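Local atomic coordinates of nitrogenase molybdenum-iron protein beta chain (PDB entry 4WES), a protein that forms, with the alpha chain, the molybdenum-iron component of nitrogenase, which reduces dinitrogen to ammonium, and shares an [8Fe-7S] cluster with that chain. Residues N37-S42 / M65-S70. Residues are numbered along the deposited sequence; the frame is centred on the assembly and turned at random.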
# COMPACT_ATOMS: atom_id res chain seq x y z
N ASN B 37 -20.56 -12.29 25.01
CA ASN B 37 -20.48 -12.48 26.46
C ASN B 37 -19.87 -13.84 26.81
O ASN B 37 -20.20 -14.44 27.82
CB ASN B 37 -21.83 -12.26 27.16
CG ASN B 37 -22.26 -10.83 27.13
OD1 ASN B 37 -21.52 -9.95 26.66
ND2 ASN B 37 -23.48 -10.58 27.64
N CYS B 38 -18.94 -14.28 25.97
CA CYS B 38 -18.21 -15.53 26.19
C CYS B 38 -16.78 -15.27 26.64
O CYS B 38 -16.06 -14.48 26.02
CB CYS B 38 -18.18 -16.32 24.89
SG CYS B 38 -17.27 -17.85 24.95
N LEU B 39 -16.36 -15.96 27.70
CA LEU B 39 -14.96 -16.02 28.03
C LEU B 39 -14.39 -17.37 27.55
O LEU B 39 -14.79 -18.43 28.05
CB LEU B 39 -14.70 -15.85 29.53
CG LEU B 39 -13.24 -15.70 29.93
CD1 LEU B 39 -12.63 -14.47 29.32
CD2 LEU B 39 -13.11 -15.72 31.44
N PRO B 40 -13.46 -17.36 26.60
CA PRO B 40 -12.75 -18.59 26.25
C PRO B 40 -11.93 -19.08 27.43
O PRO B 40 -11.37 -18.26 28.18
CB PRO B 40 -11.81 -18.17 25.10
CG PRO B 40 -12.36 -16.85 24.61
CD PRO B 40 -12.96 -16.20 25.83
N HIS B 41 -11.83 -20.41 27.58
CA HIS B 41 -11.06 -21.02 28.65
C HIS B 41 -10.15 -22.08 28.11
O HIS B 41 -10.60 -23.01 27.43
CB HIS B 41 -11.97 -21.65 29.70
CG HIS B 41 -11.22 -22.20 30.86
ND1 HIS B 41 -10.71 -21.40 31.86
CD2 HIS B 41 -10.78 -23.46 31.11
CE1 HIS B 41 -10.03 -22.16 32.69
NE2 HIS B 41 -10.06 -23.41 32.27
N SER B 42 -8.85 -21.93 28.39
CA SER B 42 -7.83 -22.87 27.95
C SER B 42 -7.53 -23.87 29.04
O SER B 42 -6.96 -23.53 30.08
CB SER B 42 -6.59 -22.07 27.61
OG SER B 42 -5.53 -22.92 27.18
N MET B 65 -9.23 -11.72 25.54
CA MET B 65 -9.37 -12.28 26.88
C MET B 65 -9.55 -13.78 26.84
O MET B 65 -10.29 -14.29 25.98
CB MET B 65 -10.62 -11.68 27.52
CG MET B 65 -10.37 -10.31 28.12
SD MET B 65 -9.26 -10.48 29.53
CE MET B 65 -8.38 -8.95 29.46
N ALA B 66 -8.91 -14.48 27.77
CA ALA B 66 -9.17 -15.90 28.01
C ALA B 66 -8.63 -16.25 29.39
O ALA B 66 -7.63 -15.67 29.84
CB ALA B 66 -8.53 -16.82 26.97
N SER B 67 -9.29 -17.21 30.04
CA SER B 67 -8.84 -17.79 31.29
C SER B 67 -8.14 -19.13 31.01
O SER B 67 -8.20 -19.68 29.90
CB SER B 67 -10.04 -18.00 32.20
OG SER B 67 -11.08 -18.68 31.55
N THR B 68 -7.50 -19.67 32.05
CA THR B 68 -6.80 -20.94 31.93
C THR B 68 -6.90 -21.74 33.24
O THR B 68 -7.08 -21.18 34.33
CB THR B 68 -5.28 -20.75 31.54
OG1 THR B 68 -4.59 -22.00 31.67
CG2 THR B 68 -4.58 -19.73 32.40
N SER B 69 -6.83 -23.05 33.07
CA SER B 69 -6.78 -23.95 34.21
C SER B 69 -5.46 -23.92 34.96
O SER B 69 -5.37 -24.46 36.07
CB SER B 69 -7.12 -25.37 33.77
OG SER B 69 -8.47 -25.47 33.37
N SER B 70 -4.41 -23.36 34.34
CA SER B 70 -3.11 -23.27 34.99
C SER B 70 -2.63 -24.61 35.60
O SER B 70 -2.36 -24.73 36.79
CB SER B 70 -3.04 -22.15 36.03
OG SER B 70 -3.11 -20.87 35.41
O HOH W 1 -13.82 -18.79 30.82
O HOH W 2 -3.77 -22.73 29.18
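H41 and S42 pair with S67 and T68 where a beta-alpha-beta crossover closes: strand 38-43 leads through helix 46-60 into the short strand 67-68, outermost within this chain in a parallel sheet; the alpha chain also bonds to the backbone of T68. Three backbone hydrogen bonds make the ladder, S67 N to P40 O (3.0 Å), S42 N to S67 O (2.8 Å, nearly straight) and S69 N to S42 O (3.0 Å).

The imidazole of H41 adds a second, side-chain link between the strands. With CG anti to the backbone N (chi1 -176°), the ring meets two serine hydroxyls in plane at its edge: ND1 lies 2.8 Å from S67 OG and NE2 2.8 Å from S69 OG, both hydrogen bonds. Helix 81-95 packs against H41 and S67. On the far side of the S67 hydroxyl from the ring, L39 brings CD2 to 3.6 Å from S67 OG, and one water joins that hydroxyl to L39 O. On the opposite face from H41 and S67, a second water links S42 OG with T68 OG1, which accepts a hydrogen bond from S70 N in an ST turn.

Held at both nitrogens, the buried imidazole has its rotation fixed, and its hydroxyl partners could suit either neutral tautomer. The polar pairing joins the strand ends; the S42 side chain lies about 7 Å from the [8Fe-7S] cluster, close to its ligand C48.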